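PDB 4L07: hydrolase, isochorismatase family from Pseudomonas putida, which probably hydrolyses the amide bond of maleamate to give maleate and ammonia, as a maleamate amidase of the isochorismatase family. Local coordinates for residues H21-V26 with E62-F67; F29-T34 with G95-E100; T51-D56 with D198-L203; I70-G75 with V115-S120. All blocks are in the same frame, centred on the assembly; numbering follows the deposited sequence.

In the fold
Interactions 1 and 4 share strand 65-70 of the parallel sheet: interaction 1 pairs it with strand 22-27, while interaction 4 lies at its C-terminal end beside strand 112-116, the centres about 21 Å apart. Interaction 3 packs two helices over the sheet, about 10 Å from interaction 1, centre to centre, where Ile54 meets Ile24 and Leu203 meets Pro22. Interaction 2 joins the start of helix 31-34 to the loop 95-100 and touches interaction 4, centres about 12 Å apart, through Val99 on Ala71. Asp28, Lys116 and Cys149, probably the family triad, place interaction 4 at the likely active site, about 28 Å from interaction 3 between centres; a sulfate near Ile70, probably from the crystallisation liquor, may mark the pocket.

Interaction 1: H21-V26 with E62-F67; sequences HPAIIV and EFPVIF
The pairing of Ile24 with Val65, Ile25 with Ile66 and Val26 with Phe67 joins two neighbouring parallel strands, 22-27 and 65-70, of the central sheet. Ile24 binds the residues flanking its partner Val65: its N gives a hydrogen bond to Pro64 O at 2.9 Å, and its O takes one from Ile66 N, also at 2.9 Å and nearly straight at 172°. Val26 N donates a hydrogen bond to Ile66 O (2.9 Å). Side chains extend the pairing. Val26 and Phe67 stand alongside each other, and Val26 CB comes 3.6 Å from Phe67 CD2 while CG2 sits over the ring face, offset toward its rim. At the entry to the strands Pro22 CD lies over the centre of the Phe63 ring, 3.9 Å from its centroid, a CH-pi contact. Phe63 CG stands beside its own backbone N (chi1 -58°), which brings one face of the ring against Pro22. Ala23 CB meets Pro64 CB at 3.9 Å. Ile24 and Val26 also pack on helix 45-60, and Pro22 on helix 196-207. Since helix 45-60 links the two strands in the chain, the arrangement is a beta-alpha-beta crossover of the parallel sheet of an isochorismatase-like alpha/beta fold.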
loop_
_atom_site.group_PDB
_atom_site.type_symbol
_atom_site.label_atom_id
_atom_site.label_comp_id
_atom_site.label_asym_id
_atom_site.label_seq_id
_atom_site.Cartn_x
_atom_site.Cartn_y
_atom_site.Cartn_z
ATOM N N HIS A 21 12.774 12.949 -15.722
ATOM C CA HIS A 21 12.203 13.607 -14.542
ATOM C C HIS A 21 12.736 13.027 -13.258
ATOM O O HIS A 21 12.080 12.198 -12.612
ATOM C CB HIS A 21 10.680 13.569 -14.579
ATOM C CG HIS A 21 10.085 14.233 -15.798
ATOM N ND1 HIS A 21 10.096 15.570 -15.972
ATOM C CD2 HIS A 21 9.461 13.695 -16.919
ATOM C CE1 HIS A 21 9.504 15.873 -17.144
ATOM N NE2 HIS A 21 9.114 14.727 -17.722
ATOM N N PRO A 22 13.949 13.457 -12.866
ATOM C CA PRO A 22 14.650 12.921 -11.708
ATOM C C PRO A 22 14.127 13.444 -10.376
ATOM O O PRO A 22 13.635 14.571 -10.300
ATOM C CB PRO A 22 16.095 13.414 -11.904
ATOM C CG PRO A 22 16.151 14.014 -13.277
ATOM C CD PRO A 22 14.757 14.467 -13.568
ATOM N N ALA A 23 14.267 12.620 -9.341
ATOM C CA ALA A 23 14.047 13.029 -7.962
ATOM C C ALA A 23 15.086 12.363 -7.072
ATOM O O ALA A 23 15.544 11.243 -7.353
ATOM C CB ALA A 23 12.635 12.675 -7.508
ATOM N N ILE A 24 15.482 13.068 -6.016
ATOM C CA ILE A 24 16.480 12.568 -5.080
ATOM C C ILE A 24 15.773 12.138 -3.794
ATOM O O ILE A 24 15.008 12.913 -3.209
ATOM C CB ILE A 24 17.544 13.654 -4.747
ATOM C CG1 ILE A 24 17.977 14.447 -6.002
ATOM C CG2 ILE A 24 18.720 13.074 -3.952
ATOM C CD1 ILE A 24 18.586 13.649 -7.147
ATOM N N ILE A 25 16.029 10.907 -3.360
ATOM C CA ILE A 25 15.525 10.425 -2.074
ATOM C C ILE A 25 16.710 10.229 -1.135
ATOM O O ILE A 25 17.613 9.446 -1.425
ATOM C CB ILE A 25 14.742 9.099 -2.210
ATOM C CG1 ILE A 25 13.679 9.205 -3.313
ATOM C CG2 ILE A 25 14.152 8.695 -0.861
ATOM C CD1 ILE A 25 13.146 7.867 -3.788
ATOM N N VAL A 26 16.704 10.956 -0.025
ATOM C CA VAL A 26 17.768 10.856 0.980
ATOM C C VAL A 26 17.225 10.073 2.170
ATOM O O VAL A 26 16.440 10.581 2.968
ATOM C CB VAL A 26 18.262 12.249 1.416
ATOM C CG1 VAL A 26 19.463 12.133 2.354
ATOM C CG2 VAL A 26 18.627 13.070 0.196
ATOM N N GLU A 62 15.314 22.456 -9.819
ATOM C CA GLU A 62 13.881 22.272 -9.531
ATOM C C GLU A 62 13.379 20.833 -9.704
ATOM O O GLU A 62 12.222 20.594 -10.061
ATOM C CB GLU A 62 13.021 23.290 -10.296
ATOM C CG GLU A 62 13.333 24.726 -9.893
ATOM C CD GLU A 62 12.612 25.775 -10.723
ATOM O OE1 GLU A 62 12.719 26.968 -10.367
ATOM O OE2 GLU A 62 11.949 25.426 -11.726
ATOM N N PHE A 63 14.266 19.878 -9.439
ATOM C CA PHE A 63 13.884 18.473 -9.341
ATOM C C PHE A 63 13.567 18.190 -7.877
ATOM O O PHE A 63 14.227 18.743 -6.986
ATOM C CB PHE A 63 15.016 17.552 -9.805
ATOM C CG PHE A 63 15.481 17.801 -11.211
ATOM C CD1 PHE A 63 14.581 18.158 -12.217
ATOM C CD2 PHE A 63 16.825 17.641 -11.542
ATOM C CE1 PHE A 63 15.019 18.381 -13.516
ATOM C CE2 PHE A 63 17.265 17.855 -12.841
ATOM C CZ PHE A 63 16.361 18.224 -13.827
ATOM N N PRO A 64 12.559 17.335 -7.613
ATOM C CA PRO A 64 12.204 17.050 -6.220
ATOM C C PRO A 64 13.357 16.469 -5.402
ATOM O O PRO A 64 14.092 15.604 -5.881
ATOM C CB PRO A 64 11.064 16.037 -6.350
ATOM C CG PRO A 64 10.432 16.383 -7.654
ATOM C CD PRO A 64 11.579 16.758 -8.553
ATOM N N VAL A 65 13.514 16.971 -4.183
ATOM C CA VAL A 65 14.485 16.449 -3.215
ATOM C C VAL A 65 13.711 16.136 -1.944
ATOM O O VAL A 65 13.147 17.037 -1.327
ATOM C CB VAL A 65 15.600 17.473 -2.898
ATOM C CG1 VAL A 65 16.457 17.003 -1.721
ATOM C CG2 VAL A 65 16.464 17.734 -4.125
ATOM N N ILE A 66 13.668 14.860 -1.567
ATOM C CA ILE A 66 12.863 14.408 -0.425
ATOM C C ILE A 66 13.718 13.624 0.578
ATOM O O ILE A 66 14.403 12.665 0.204
ATOM C CB ILE A 66 11.662 13.548 -0.887
ATOM C CG1 ILE A 66 10.767 14.346 -1.843
ATOM C CG2 ILE A 66 10.843 13.068 0.310
ATOM C CD1 ILE A 66 9.805 13.495 -2.647
ATOM N N PHE A 67 13.681 14.049 1.841
ATOM C CA PHE A 67 14.385 13.375 2.934
ATOM C C PHE A 67 13.431 12.487 3.719
ATOM O O PHE A 67 12.265 12.834 3.897
ATOM C CB PHE A 67 14.978 14.406 3.901
ATOM C CG PHE A 67 16.078 15.242 3.309
ATOM C CD1 PHE A 67 15.792 16.324 2.476
ATOM C CD2 PHE A 67 17.409 14.964 3.610
ATOM C CE1 PHE A 67 16.812 17.095 1.932
ATOM C CE2 PHE A 67 18.435 15.735 3.074
ATOM C CZ PHE A 67 18.136 16.797 2.233
#

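Interaction 2: F29-T34 with G95-E100; sequences FSYGFT and GSRLVE
Tyr31 and Gly32 open the short helix 31-34, with Ser30 at its N-cap, and meet the loop that leads toward strand 112-116 in this alpha/beta fold. Backbone bonds come first. Tyr31 N gives to Glu100 O at 2.9 Å and Gly32 N to Leu98 O at 2.9 Å, the latter in the carbonyl plane on a lone pair, so loop carbonyls take the first amides of the helix. The second kind is a cation-pi stack. The guanidinium of Arg97 lies flat on the Tyr31 ring, planes 21° apart and centres 3.9 Å apart, with NH1 over the rim at 3.5 Å from Tyr31 CE1. The extended Arg97 chain, its CG anti to the backbone N (chi1 -169°), carries the group over the ring; NH2 is also tied to Asp35 by a salt bridge and to Tyr38. Tyr31 OH bonds to Met103 N. A leucine at Tyr31 would probably leave the guanidinium without its aromatic face and Met103 N without this hydroxyl partner. Apolar packing is the third kind. Glu100 CB meets Tyr31 CD2 at 3.9 Å. Any side chain on Gly32 would collide with Leu98 O; Leu98 CD1 approaches Gly32 CA to 4.0 Å.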
loop_
_atom_site.group_PDB
_atom_site.type_symbol
_atom_site.label_atom_id
_atom_site.label_comp_id
_atom_site.label_asym_id
_atom_site.label_seq_id
_atom_site.Cartn_x
_atom_site.Cartn_y
_atom_site.Cartn_z
ATOM N N PHE A 29 19.307 9.940 6.725
ATOM C CA PHE A 29 20.503 10.643 7.199
ATOM C C PHE A 29 20.109 11.538 8.388
ATOM O O PHE A 29 20.314 12.755 8.371
ATOM C CB PHE A 29 21.185 11.458 6.085
ATOM C CG PHE A 29 22.182 10.677 5.247
ATOM C CD1 PHE A 29 22.853 9.563 5.759
ATOM C CD2 PHE A 29 22.482 11.094 3.953
ATOM C CE1 PHE A 29 23.775 8.868 4.979
ATOM C CE2 PHE A 29 23.402 10.405 3.168
ATOM C CZ PHE A 29 24.049 9.288 3.684
ATOM N N SER A 30 19.516 10.917 9.403
ATOM C CA SER A 30 19.197 11.573 10.672
ATOM C C SER A 30 20.354 11.344 11.637
ATOM O O SER A 30 21.163 10.437 11.429
ATOM C CB SER A 30 17.897 11.014 11.253
ATOM O OG SER A 30 18.038 9.649 11.603
ATOM N N TYR A 31 20.441 12.157 12.687
ATOM C CA TYR A 31 21.533 12.017 13.658
ATOM C C TYR A 31 21.599 10.620 14.285
ATOM O O TYR A 31 22.679 10.123 14.583
ATOM C CB TYR A 31 21.452 13.097 14.741
ATOM C CG TYR A 31 21.770 14.481 14.222
ATOM C CD1 TYR A 31 23.054 14.802 13.765
ATOM C CD2 TYR A 31 20.790 15.472 14.176
ATOM C CE1 TYR A 31 23.347 16.071 13.286
ATOM C CE2 TYR A 31 21.073 16.739 13.692
ATOM C CZ TYR A 31 22.354 17.033 13.254
ATOM O OH TYR A 31 22.633 18.293 12.779
ATOM N N GLY A 32 20.442 9.991 14.471
ATOM C CA GLY A 32 20.375 8.627 15.002
ATOM C C GLY A 32 21.179 7.627 14.186
ATOM O O GLY A 32 21.666 6.630 14.722
ATOM N N PHE A 33 21.323 7.909 12.893
ATOM C CA PHE A 33 22.061 7.048 11.981
ATOM C C PHE A 33 23.433 7.605 11.573
ATOM O O PHE A 33 24.231 6.876 11.003
ATOM C CB PHE A 33 21.216 6.730 10.741
ATOM C CG PHE A 33 19.979 5.935 11.054
ATOM C CD1 PHE A 33 20.055 4.562 11.269
ATOM C CD2 PHE A 33 18.737 6.559 11.157
ATOM C CE1 PHE A 33 18.919 3.826 11.576
ATOM C CE2 PHE A 33 17.597 5.827 11.465
ATOM C CZ PHE A 33 17.690 4.460 11.676
ATOM N N THR A 34 23.706 8.878 11.875
ATOM C CA THR A 34 24.934 9.537 11.386
ATOM C C THR A 34 25.850 10.094 12.480
ATOM O O THR A 34 27.001 10.448 12.192
ATOM C CB THR A 34 24.619 10.699 10.423
ATOM O OG1 THR A 34 23.891 11.711 11.132
ATOM C CG2 THR A 34 23.788 10.216 9.234
ATOM N N GLY A 95 10.511 14.480 18.634
ATOM C CA GLY A 95 11.017 15.492 19.559
ATOM C C GLY A 95 12.435 15.263 20.060
ATOM O O GLY A 95 12.974 16.097 20.797
ATOM N N SER A 96 13.044 14.139 19.680
ATOM C CA SER A 96 14.441 13.876 20.043
ATOM C C SER A 96 15.394 14.331 18.938
ATOM O O SER A 96 14.996 14.493 17.783
ATOM C CB SER A 96 14.665 12.392 20.376
ATOM O OG SER A 96 14.719 11.595 19.200
ATOM N N ARG A 97 16.661 14.530 19.295
ATOM C CA ARG A 97 17.682 14.881 18.314
ATOM C C ARG A 97 17.912 13.750 17.301
ATOM O O ARG A 97 18.285 14.011 16.160
ATOM C CB ARG A 97 18.999 15.247 19.012
ATOM C CG ARG A 97 20.038 15.879 18.093
ATOM C CD ARG A 97 21.260 16.353 18.866
ATOM N NE ARG A 97 22.307 16.840 17.968
ATOM C CZ ARG A 97 23.278 16.084 17.461
ATOM N NH1 ARG A 97 24.189 16.617 16.652
ATOM N NH2 ARG A 97 23.345 14.795 17.759
ATOM N N LEU A 98 17.664 12.510 17.723
ATOM C CA LEU A 98 17.947 11.321 16.904
ATOM C C LEU A 98 17.200 11.352 15.569
ATOM O O LEU A 98 17.703 10.857 14.560
ATOM C CB LEU A 98 17.572 10.029 17.656
ATOM C CG LEU A 98 18.114 9.492 19.000
ATOM C CD1 LEU A 98 19.111 8.346 18.837
ATOM C CD2 LEU A 98 18.606 10.566 19.967
ATOM N N VAL A 99 16.007 11.947 15.574
ATOM C CA VAL A 99 15.115 11.931 14.416
ATOM C C VAL A 99 15.341 13.112 13.464
ATOM O O VAL A 99 14.821 13.130 12.343
ATOM C CB VAL A 99 13.646 11.858 14.887
ATOM C CG1 VAL A 99 12.680 12.046 13.728
ATOM C CG2 VAL A 99 13.399 10.530 15.593
ATOM N N GLU A 100 16.128 14.091 13.912
ATOM C CA GLU A 100 16.427 15.275 13.111
ATOM C C GLU A 100 17.403 14.947 11.994
ATOM O O GLU A 100 18.356 14.186 12.202
ATOM C CB GLU A 100 17.007 16.383 14.000
ATOM C CG GLU A 100 16.004 16.989 14.969
ATOM C CD GLU A 100 14.973 17.862 14.273
ATOM O OE1 GLU A 100 13.769 17.696 14.561
ATOM O OE2 GLU A 100 15.359 18.706 13.430
#

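Interaction 3: T51-D56 with D198-L203; sequences TKEICD and DILKWL
Ile199, Leu200 and Leu203 of helix 196-207 pack against Ile54 of helix 45-60, the two segments running almost parallel, with axes 9.9 Å apart and 6° between their directions. No hydrogen bond crosses; the contact is van der Waals packing of aliphatic groups, on side chains and on the facing backbone. Ile199 comes first, and its CG2 branch does the touching: it lies 3.8 Å from Ile54 CD1 and is also close to CG1 and CG2 of the same isoleucine. In Ile199, CG2 is anti to the backbone N, which sets this branch against Ile54, while the CG1-CD1 arm, beside the N, leads away from helix 45-60. Leu200 reaches across with one methyl. Its CD2 sits 3.6 Å from Glu53 O and 3.8 Å from Ile54 CA, resting on the backbone of the facing helix as well as on Ile54 CG1. One turn further, Leu203 comes in at about a right angle to Ile54, CD1 lying 4.2 Å from Ile54 CG2. Ile54 thus meets all three residues, its CD1 held out by an extended chi2 (175°). Shortening Ile54 to alanine would probably open a gap facing Ile199 CG2 and leave Leu203 CD1 without its branched partner. Both helices cover the same side of the sheet: Ile54 also rests on Ile24 and Cys170, Ile199 on Leu165, and Leu203 on Pro22 and Phe63.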
loop_
_atom_site.group_PDB
_atom_site.type_symbol
_atom_site.label_atom_id
_atom_site.label_comp_id
_atom_site.label_asym_id
_atom_site.label_seq_id
_atom_site.Cartn_x
_atom_site.Cartn_y
_atom_site.Cartn_z
ATOM N N THR A 51 26.188 13.448 -1.001
ATOM C CA THR A 51 24.734 13.598 -1.100
ATOM C C THR A 51 24.359 15.084 -1.152
ATOM O O THR A 51 23.514 15.483 -1.954
ATOM C CB THR A 51 24.012 12.873 0.056
ATOM O OG1 THR A 51 24.358 11.477 0.030
ATOM C CG2 THR A 51 22.491 13.021 -0.059
ATOM N N LYS A 52 25.018 15.902 -0.328
ATOM C CA LYS A 52 24.755 17.351 -0.320
ATOM C C LYS A 52 24.968 17.967 -1.707
ATOM O O LYS A 52 24.173 18.795 -2.152
ATOM C CB LYS A 52 25.613 18.071 0.727
ATOM C CG LYS A 52 25.337 19.570 0.826
ATOM C CD LYS A 52 26.134 20.217 1.950
ATOM C CE LYS A 52 25.903 21.725 2.018
ATOM N NZ LYS A 52 26.279 22.433 0.758
ATOM N N GLU A 53 26.035 17.550 -2.387
ATOM C CA GLU A 53 26.330 18.028 -3.739
ATOM C C GLU A 53 25.210 17.673 -4.721
ATOM O O GLU A 53 24.767 18.517 -5.501
ATOM C CB GLU A 53 27.672 17.474 -4.227
ATOM C CG GLU A 53 28.861 17.912 -3.385
ATOM C CD GLU A 53 30.192 17.408 -3.917
ATOM O OE1 GLU A 53 30.290 16.217 -4.297
ATOM O OE2 GLU A 53 31.152 18.209 -3.943
ATOM N N ILE A 54 24.753 16.426 -4.662
ATOM C CA ILE A 54 23.653 15.957 -5.500
ATOM C C ILE A 54 22.365 16.742 -5.229
ATOM O O ILE A 54 21.717 17.225 -6.165
ATOM C CB ILE A 54 23.422 14.435 -5.326
ATOM C CG1 ILE A 54 24.587 13.647 -5.941
ATOM C CG2 ILE A 54 22.108 14.005 -5.966
ATOM C CD1 ILE A 54 24.510 12.145 -5.719
ATOM N N CYS A 55 22.009 16.865 -3.952
ATOM C CA CYS A 55 20.793 17.573 -3.540
ATOM C C CYS A 55 20.843 19.056 -3.912
ATOM O O CYS A 55 19.862 19.598 -4.421
ATOM C CB CYS A 55 20.549 17.409 -2.041
ATOM S SG CYS A 55 20.061 15.736 -1.546
ATOM N N ASP A 56 21.989 19.700 -3.678
ATOM C CA ASP A 56 22.159 21.112 -4.061
ATOM C C ASP A 56 21.930 21.347 -5.552
ATOM O O ASP A 56 21.266 22.315 -5.932
ATOM C CB ASP A 56 23.530 21.656 -3.634
ATOM C CG ASP A 56 23.632 21.881 -2.135
ATOM O OD1 ASP A 56 22.629 21.684 -1.417
ATOM O OD2 ASP A 56 24.724 22.257 -1.658
ATOM N N ASP A 198 28.911 10.596 -11.678
ATOM C CA ASP A 198 27.975 10.215 -12.738
ATOM C C ASP A 198 26.646 10.949 -12.543
ATOM O O ASP A 198 26.161 11.603 -13.462
ATOM C CB ASP A 198 27.781 8.684 -12.744
ATOM C CG ASP A 198 26.694 8.196 -13.725
ATOM O OD1 ASP A 198 26.497 6.965 -13.806
ATOM O OD2 ASP A 198 26.028 8.996 -14.411
ATOM N N ILE A 199 26.074 10.846 -11.344
ATOM C CA ILE A 199 24.783 11.476 -11.048
ATOM C C ILE A 199 24.803 12.968 -11.379
ATOM O O ILE A 199 23.915 13.463 -12.068
ATOM C CB ILE A 199 24.343 11.243 -9.579
ATOM C CG1 ILE A 199 24.139 9.744 -9.296
ATOM C CG2 ILE A 199 23.080 12.038 -9.243
ATOM C CD1 ILE A 199 23.130 9.049 -10.196
ATOM N N LEU A 200 25.833 13.664 -10.905
ATOM C CA LEU A 200 25.939 15.115 -11.097
ATOM C C LEU A 200 25.967 15.497 -12.575
ATOM O O LEU A 200 25.234 16.387 -12.998
ATOM C CB LEU A 200 27.166 15.675 -10.369
ATOM C CG LEU A 200 27.172 15.628 -8.840
ATOM C CD1 LEU A 200 28.575 15.903 -8.313
ATOM C CD2 LEU A 200 26.154 16.588 -8.228
ATOM N N LYS A 201 26.799 14.801 -13.352
ATOM C CA LYS A 201 26.901 15.014 -14.794
ATOM C C LYS A 201 25.564 14.722 -15.469
ATOM O O LYS A 201 25.120 15.480 -16.334
ATOM C CB LYS A 201 28.018 14.136 -15.378
ATOM C CG LYS A 201 28.265 14.298 -16.870
ATOM C CD LYS A 201 29.415 13.411 -17.327
ATOM C CE LYS A 201 29.475 13.290 -18.842
ATOM N NZ LYS A 201 30.003 14.524 -19.487
ATOM N N TRP A 202 24.918 13.634 -15.046
ATOM C CA TRP A 202 23.618 13.233 -15.579
ATOM C C TRP A 202 22.525 14.245 -15.317
ATOM O O TRP A 202 21.746 14.555 -16.218
ATOM C CB TRP A 202 23.222 11.848 -15.054
ATOM C CG TRP A 202 21.822 11.450 -15.456
ATOM C CD1 TRP A 202 21.353 11.170 -16.735
ATOM C CD2 TRP A 202 20.649 11.307 -14.581
ATOM N NE1 TRP A 202 20.016 10.869 -16.709
ATOM C CE2 TRP A 202 19.533 10.933 -15.452
ATOM C CE3 TRP A 202 20.423 11.444 -13.213
ATOM C CZ2 TRP A 202 18.257 10.708 -14.956
ATOM C CZ3 TRP A 202 19.134 11.220 -12.724
ATOM C CH2 TRP A 202 18.078 10.857 -13.578
ATOM N N LEU A 203 22.462 14.781 -14.095
ATOM C CA LEU A 203 21.452 15.797 -13.760
ATOM C C LEU A 203 21.611 17.062 -14.615
ATOM O O LEU A 203 20.623 17.610 -15.107
ATOM C CB LEU A 203 21.472 16.142 -12.265
ATOM C CG LEU A 203 21.067 15.042 -11.274
ATOM C CD1 LEU A 203 21.376 15.450 -9.841
ATOM C CD2 LEU A 203 19.599 14.659 -11.430
#

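Interaction 4: I70-G75 with V115-S120; sequences IAYHPG and VKKGAS
Ile70 bridges Lys116 in parallel fashion, CA to CA 5.0 Å, with a weak bond from Ala71 N to Lys116 O, where strands 65-70 and 112-116 of the parallel sheet run out into loops; the directions of 70-73 and 115-118 lie 99° apart. Beyond this point side chains hold the two segments together. Lys117, bent at chi2 (-72°), swings its chain back so that NZ gives a bond to Ala71 O at 2.8 Å; the same NZ makes a salt bridge with Glu76. Tyr72 slides past it in the opposite direction, and its OH gives a bond to Lys117 O at 2.7 Å, approaching from above the carbonyl plane, while that oxygen lies at the edge of the tyrosine ring. Ala71 CB packs on Val115 CG1 at 3.8 Å. Lys116 runs across Ile70, and Ile70 CG1 lies 3.4 Å from Lys116 NZ. With Asp28 as salt-bridge partner and Cys149 alongside, Lys116 fits the Asp-Lys-Cys catalytic triad of isochorismatase-family amidases, consistent with a role in catalysis. Val113 and Thr126 of a neighbouring subunit pack on His73 and Lys117 respectively. Lys116 NZ is further gripped by two backbone oxygens, Gly118 O and Ala119 O, each at 2.9 Å.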
loop_
_atom_site.group_PDB
_atom_site.type_symbol
_atom_site.label_atom_id
_atom_site.label_comp_id
_atom_site.label_asym_id
_atom_site.label_seq_id
_atom_site.Cartn_x
_atom_site.Cartn_y
_atom_site.Cartn_z
ATOM N N ILE A 70 13.047 7.946 10.310
ATOM C CA ILE A 70 12.266 7.043 11.141
ATOM C C ILE A 70 12.014 7.743 12.478
ATOM O O ILE A 70 12.960 8.139 13.169
ATOM C CB ILE A 70 13.011 5.708 11.395
ATOM C CG1 ILE A 70 13.171 4.912 10.086
ATOM C CG2 ILE A 70 12.287 4.892 12.460
ATOM C CD1 ILE A 70 14.123 3.729 10.179
ATOM N N ALA A 71 10.744 7.897 12.839
ATOM C CA ALA A 71 10.375 8.495 14.125
ATOM C C ALA A 71 9.122 7.833 14.686
ATOM O O ALA A 71 8.187 7.550 13.933
ATOM C CB ALA A 71 10.151 9.992 13.969
ATOM N N TYR A 72 9.120 7.585 15.997
ATOM C CA TYR A 72 7.995 6.941 16.692
ATOM C C TYR A 72 7.410 7.761 17.826
ATOM O O TYR A 72 8.128 8.451 18.549
ATOM C CB TYR A 72 8.410 5.599 17.293
ATOM C CG TYR A 72 9.010 4.664 16.291
ATOM C CD1 TYR A 72 8.209 4.021 15.351
ATOM C CD2 TYR A 72 10.383 4.441 16.265
ATOM C CE1 TYR A 72 8.764 3.170 14.410
ATOM C CE2 TYR A 72 10.947 3.591 15.331
ATOM C CZ TYR A 72 10.128 2.956 14.412
ATOM O OH TYR A 72 10.674 2.116 13.478
ATOM N N HIS A 73 6.095 7.652 17.991
ATOM C CA HIS A 73 5.456 8.038 19.238
ATOM C C HIS A 73 5.609 6.888 20.186
ATOM O O HIS A 73 5.608 5.730 19.755
ATOM C CB HIS A 73 3.979 8.339 19.012
ATOM C CG HIS A 73 3.733 9.477 18.061
ATOM N ND1 HIS A 73 4.029 10.755 18.369
ATOM C CD2 HIS A 73 3.189 9.495 16.778
ATOM C CE1 HIS A 73 3.700 11.550 17.334
ATOM N NE2 HIS A 73 3.183 10.776 16.362
ATOM N N PRO A 74 5.750 7.172 21.495
ATOM C CA PRO A 74 5.938 6.115 22.495
ATOM C C PRO A 74 4.918 4.971 22.398
ATOM O O PRO A 74 5.288 3.803 22.529
ATOM C CB PRO A 74 5.776 6.862 23.818
ATOM C CG PRO A 74 6.256 8.238 23.505
ATOM C CD PRO A 74 5.820 8.519 22.100
ATOM N N GLY A 75 3.654 5.306 22.147
ATOM C CA GLY A 75 2.588 4.302 22.063
ATOM C C GLY A 75 2.708 3.351 20.879
ATOM O O GLY A 75 2.110 2.278 20.884
ATOM N N VAL A 115 8.118 11.090 7.285
ATOM C CA VAL A 115 8.335 10.256 8.466
ATOM C C VAL A 115 7.779 8.869 8.182
ATOM O O VAL A 115 6.666 8.733 7.666
ATOM C CB VAL A 115 7.685 10.849 9.739
ATOM C CG1 VAL A 115 7.901 9.932 10.939
ATOM C CG2 VAL A 115 8.255 12.226 10.039
ATOM N N LYS A 116 8.577 7.848 8.486
ATOM C CA LYS A 116 8.175 6.459 8.271
ATOM C C LYS A 116 8.454 5.610 9.515
ATOM O O LYS A 116 9.193 6.030 10.412
ATOM C CB LYS A 116 8.895 5.882 7.049
ATOM C CG LYS A 116 10.395 5.720 7.245
ATOM C CD LYS A 116 11.078 5.264 5.975
ATOM C CE LYS A 116 12.586 5.397 6.064
ATOM N NZ LYS A 116 13.224 4.265 6.789
ATOM N N LYS A 117 7.881 4.403 9.551
ATOM C CA LYS A 117 7.977 3.543 10.728
ATOM C C LYS A 117 8.763 2.253 10.488
ATOM O O LYS A 117 9.068 1.535 11.443
ATOM C CB LYS A 117 6.572 3.190 11.250
ATOM C CG LYS A 117 5.629 4.372 11.375
ATOM C CD LYS A 117 5.971 5.304 12.521
ATOM C CE LYS A 117 5.167 6.594 12.387
ATOM N NZ LYS A 117 5.416 7.517 13.523
ATOM N N GLY A 118 9.082 1.966 9.226
ATOM C CA GLY A 118 9.839 0.767 8.855
ATOM C C GLY A 118 11.121 1.085 8.096
ATOM O O GLY A 118 11.646 2.204 8.175
ATOM N N ALA A 119 11.613 0.100 7.345
ATOM C CA ALA A 119 12.835 0.242 6.543
ATOM C C ALA A 119 12.615 1.022 5.238
ATOM O O ALA A 119 13.301 2.008 4.974
ATOM C CB ALA A 119 13.451 -1.130 6.262
ATOM N N SER A 120 11.650 0.594 4.430
ATOM C CA SER A 120 11.412 1.226 3.134
ATOM C C SER A 120 10.808 2.621 3.262
ATOM O O SER A 120 9.865 2.831 4.022
ATOM C CB SER A 120 10.473 0.381 2.285
ATOM O OG SER A 120 10.087 1.122 1.136
#